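Local coordinates for protein Cys-Gly metallodipeptidase DUG1 (Saccharomyces cerevisiae, PDB 4G1P) that hydrolyses the dipeptide Cys-Gly as a metal-dependent dipeptidase and serves as the catalytic component of the glutathione-degrading GSH degradosomal complex, at residues Ile12-Leu23 with Ile458-Lys466. Numbering follows the deposited sequence.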
loop_
_atom_site.group_PDB
_atom_site.type_symbol
_atom_site.label_atom_id
_atom_site.label_comp_id
_atom_site.label_asym_id
_atom_site.label_seq_id
_atom_site.Cartn_x
_atom_site.Cartn_y
_atom_site.Cartn_z
ATOM N N ILE A 12 13.476 14.146 -41.418
ATOM C CA ILE A 12 13.260 13.754 -40.036
ATOM C C ILE A 12 13.482 14.958 -39.123
ATOM O O ILE A 12 12.751 15.160 -38.154
ATOM C CB ILE A 12 14.167 12.589 -39.635
ATOM C CG1 ILE A 12 13.643 11.288 -40.242
ATOM C CG2 ILE A 12 14.247 12.472 -38.127
ATOM C CD1 ILE A 12 14.511 10.074 -39.965
ATOM N N ASP A 13 14.482 15.766 -39.458
ATOM C CA ASP A 13 14.719 17.013 -38.754
ATOM C C ASP A 13 13.583 18.015 -38.981
ATOM O O ASP A 13 13.091 18.626 -38.034
ATOM C CB ASP A 13 16.054 17.618 -39.179
ATOM C CG ASP A 13 17.243 16.865 -38.616
ATOM O OD1 ASP A 13 17.072 16.140 -37.609
ATOM O OD2 ASP A 13 18.356 17.017 -39.167
ATOM N N SER A 14 13.153 18.162 -40.228
ATOM C CA SER A 14 12.158 19.169 -40.577
ATOM C C SER A 14 10.807 18.873 -39.965
ATOM O O SER A 14 10.033 19.783 -39.694
ATOM C CB SER A 14 11.975 19.246 -42.095
ATOM O OG SER A 14 13.209 19.477 -42.737
ATOM N N LEU A 15 10.513 17.592 -39.787
ATOM C CA LEU A 15 9.198 17.177 -39.360
ATOM C C LEU A 15 9.088 17.065 -37.832
ATOM O O LEU A 15 8.050 16.666 -37.314
ATOM C CB LEU A 15 8.828 15.858 -40.024
ATOM C CG LEU A 15 8.576 15.849 -41.529
ATOM C CD1 LEU A 15 8.101 14.469 -41.963
ATOM C CD2 LEU A 15 7.565 16.912 -41.913
ATOM N N LYS A 16 10.150 17.433 -37.117
ATOM C CA LYS A 16 10.118 17.440 -35.654
ATOM C C LYS A 16 8.894 18.128 -35.043
ATOM O O LYS A 16 8.377 17.666 -34.016
ATOM C CB LYS A 16 11.414 18.002 -35.059
ATOM C CG LYS A 16 12.595 17.040 -35.193
ATOM C CD LYS A 16 13.918 17.756 -34.990
ATOM C CE LYS A 16 13.917 18.567 -33.702
ATOM N NZ LYS A 16 15.239 19.217 -33.489
ATOM N N PRO A 17 8.422 19.228 -35.661
ATOM C CA PRO A 17 7.193 19.807 -35.104
ATOM C C PRO A 17 5.965 18.885 -35.166
ATOM O O PRO A 17 5.208 18.855 -34.190
ATOM C CB PRO A 17 6.988 21.049 -35.962
ATOM C CG PRO A 17 8.365 21.459 -36.311
ATOM C CD PRO A 17 9.116 20.190 -36.537
ATOM N N GLN A 18 5.756 18.163 -36.264
ATOM C CA GLN A 18 4.594 17.293 -36.300
ATOM C C GLN A 18 4.829 16.048 -35.459
ATOM O O GLN A 18 3.901 15.546 -34.827
ATOM C CB GLN A 18 4.056 16.958 -37.711
ATOM C CG GLN A 18 4.939 17.268 -38.915
ATOM C CD GLN A 18 5.003 18.754 -39.247
ATOM O OE1 GLN A 18 5.992 19.431 -38.941
ATOM N NE2 GLN A 18 3.955 19.266 -39.886
ATOM N N PHE A 19 6.072 15.578 -35.414
ATOM C CA PHE A 19 6.401 14.425 -34.587
ATOM C C PHE A 19 6.132 14.738 -33.115
ATOM O O PHE A 19 5.574 13.911 -32.395
ATOM C CB PHE A 19 7.860 13.990 -34.766
ATOM C CG PHE A 19 8.205 13.538 -36.160
ATOM C CD1 PHE A 19 7.219 13.147 -37.049
ATOM C CD2 PHE A 19 9.520 13.508 -36.578
ATOM C CE1 PHE A 19 7.530 12.750 -38.320
ATOM C CE2 PHE A 19 9.838 13.102 -37.843
ATOM C CZ PHE A 19 8.840 12.717 -38.717
ATOM N N PHE A 20 6.538 15.932 -32.688
ATOM C CA PHE A 20 6.357 16.383 -31.319
ATOM C C PHE A 20 4.876 16.454 -31.027
ATOM O O PHE A 20 4.398 16.021 -29.979
ATOM C CB PHE A 20 6.954 17.777 -31.128
ATOM C CG PHE A 20 8.449 17.798 -30.974
ATOM C CD1 PHE A 20 9.131 16.713 -30.450
ATOM C CD2 PHE A 20 9.181 18.926 -31.344
ATOM C CE1 PHE A 20 10.525 16.757 -30.310
ATOM C CE2 PHE A 20 10.571 18.975 -31.207
ATOM C CZ PHE A 20 11.241 17.897 -30.691
ATOM N N SER A 21 4.148 17.021 -31.973
ATOM C CA SER A 21 2.730 17.194 -31.805
ATOM C C SER A 21 2.053 15.834 -31.656
ATOM O O SER A 21 1.260 15.606 -30.731
ATOM C CB SER A 21 2.167 17.958 -32.993
ATOM O OG SER A 21 0.768 18.107 -32.863
ATOM N N ARG A 22 2.375 14.928 -32.565
ATOM C CA ARG A 22 1.821 13.591 -32.520
ATOM C C ARG A 22 2.139 12.931 -31.178
ATOM O O ARG A 22 1.268 12.323 -30.558
ATOM C CB ARG A 22 2.364 12.765 -33.675
ATOM C CG ARG A 22 2.154 11.284 -33.504
ATOM C CD ARG A 22 2.769 10.514 -34.658
ATOM N NE ARG A 22 1.950 10.607 -35.860
ATOM C CZ ARG A 22 2.419 10.516 -37.097
ATOM N NH1 ARG A 22 3.715 10.329 -37.317
ATOM N NH2 ARG A 22 1.582 10.610 -38.115
ATOM N N LEU A 23 3.374 13.086 -30.717
ATOM C CA LEU A 23 3.808 12.439 -29.492
ATOM C C LEU A 23 3.126 13.065 -28.266
ATOM O O LEU A 23 2.889 12.401 -27.270
ATOM C CB LEU A 23 5.326 12.497 -29.375
ATOM C CG LEU A 23 5.950 11.858 -28.143
ATOM C CD1 LEU A 23 5.597 10.392 -28.063
ATOM C CD2 LEU A 23 7.452 12.045 -28.164
ATOM N N ILE A 458 15.963 14.088 -26.638
ATOM C CA ILE A 458 15.608 14.382 -28.023
ATOM C C ILE A 458 16.673 13.836 -28.982
ATOM O O ILE A 458 16.360 13.426 -30.105
ATOM C CB ILE A 458 15.358 15.896 -28.246
ATOM C CG1 ILE A 458 14.239 16.380 -27.327
ATOM C CG2 ILE A 458 14.963 16.178 -29.669
ATOM C CD1 ILE A 458 13.866 17.835 -27.511
ATOM N N SER A 459 17.921 13.795 -28.519
ATOM C CA SER A 459 19.009 13.244 -29.326
ATOM C C SER A 459 18.796 11.771 -29.619
ATOM O O SER A 459 19.098 11.310 -30.711
ATOM C CB SER A 459 20.369 13.463 -28.666
ATOM O OG SER A 459 20.469 12.714 -27.474
ATOM N N ASN A 460 18.260 11.039 -28.647
ATOM C CA ASN A 460 17.907 9.629 -28.862
ATOM C C ASN A 460 16.645 9.472 -29.697
ATOM O O ASN A 460 16.505 8.525 -30.472
ATOM C CB ASN A 460 17.737 8.907 -27.533
ATOM C CG ASN A 460 19.050 8.711 -26.818
ATOM O OD1 ASN A 460 19.648 9.672 -26.329
ATOM N ND2 ASN A 460 19.506 7.463 -26.743
ATOM N N PHE A 461 15.729 10.413 -29.532
ATOM C CA PHE A 461 14.504 10.399 -30.299
ATOM C C PHE A 461 14.851 10.572 -31.770
ATOM O O PHE A 461 14.524 9.720 -32.593
ATOM C CB PHE A 461 13.561 11.498 -29.813
ATOM C CG PHE A 461 12.226 11.466 -30.455
ATOM C CD1 PHE A 461 11.618 10.260 -30.740
ATOM C CD2 PHE A 461 11.569 12.646 -30.786
ATOM C CE1 PHE A 461 10.374 10.218 -31.354
ATOM C CE2 PHE A 461 10.314 12.619 -31.393
ATOM C CZ PHE A 461 9.716 11.404 -31.672
ATOM N N VAL A 462 15.542 11.658 -32.089
ATOM C CA VAL A 462 15.928 11.926 -33.467
ATOM C C VAL A 462 16.945 10.903 -33.973
ATOM O O VAL A 462 16.768 10.326 -35.052
ATOM C CB VAL A 462 16.487 13.347 -33.639
ATOM C CG1 VAL A 462 17.042 13.531 -35.040
ATOM C CG2 VAL A 462 15.403 14.377 -33.334
ATOM N N GLY A 463 17.994 10.670 -33.188
ATOM C CA GLY A 463 19.001 9.683 -33.537
ATOM C C GLY A 463 18.410 8.308 -33.794
ATOM O O GLY A 463 18.818 7.606 -34.734
ATOM N N GLY A 464 17.433 7.929 -32.968
ATOM C CA GLY A 464 16.813 6.624 -33.071
ATOM C C GLY A 464 15.953 6.501 -34.314
ATOM O O GLY A 464 15.827 5.419 -34.896
ATOM N N MET A 465 15.348 7.609 -34.723
ATOM C CA MET A 465 14.494 7.588 -35.903
ATOM C C MET A 465 15.337 7.417 -37.151
ATOM O O MET A 465 15.040 6.581 -38.016
ATOM C CB MET A 465 13.668 8.866 -35.999
ATOM C CG MET A 465 12.348 8.788 -35.246
ATOM S SD MET A 465 11.341 10.279 -35.422
ATOM C CE MET A 465 12.264 11.430 -34.397
ATOM N N LYS A 466 16.397 8.217 -37.231
ATOM C CA LYS A 466 17.337 8.140 -38.326
ATOM C C LYS A 466 17.972 6.762 -38.329
ATOM O O LYS A 466 18.214 6.202 -39.393
ATOM C CB LYS A 466 18.392 9.236 -38.195
ATOM C CG LYS A 466 17.811 10.641 -38.320
ATOM C CD LYS A 466 18.844 11.719 -38.050
ATOM C CE LYS A 466 18.321 13.107 -38.420
ATOM N NZ LYS A 466 19.340 14.175 -38.238
#
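The ring of Phe-461 is met on both faces and at one edge: Leu-23 CD2 sits over one face, 4.2 Å from Phe-461 CZ, Met-465 CE lies over the centre of the opposite face one helical turn on, and Phe-20 CE1 approaches the edge near the ring plane, 4.3 Å from Phe-461 CD2. Phe-19 carries the carbonyl O of Leu-15 above one face, off toward the rim, while Met-465 SD reaches the ring obliquely, 4.5 Å from its centroid, in a Met-aromatic contact. A bend at chi3 (-73°) turns the Met-465 methyl back over Phe-461, so that one thioether serves both rings. The CZ of Phe-20 meets Ile-458 CD1 at 4.1 Å. Segments 16-23 and 458-466, from helices near the two ends of the chain, run at 110° to each other on the N-terminal catalytic domain of this M20 peptidase, with Met-130 of strand 129-131 and helix 135-154 also lining the apolar interface. Farther along, Ile-12 CD1 lies on the aliphatic stem of Lys-466, 3.7 Å from its CG. That stem is extended beyond CG and carries NZ across the carboxylate of Asp-13; the salt bridge to OD1 (3.1 Å) comes from the syn side, 29° out of the carboxylate plane, and the bond to OD2 is weak. A methionine in place of Lys-466 would probably leave the Asp-13 carboxylate without its charged mate. Beside this pair, Val-462 spreads its methyls, CG2 to Lys-16 CD at 4.0 Å and CG1 to Asp-13 OD1 at 3.7 Å.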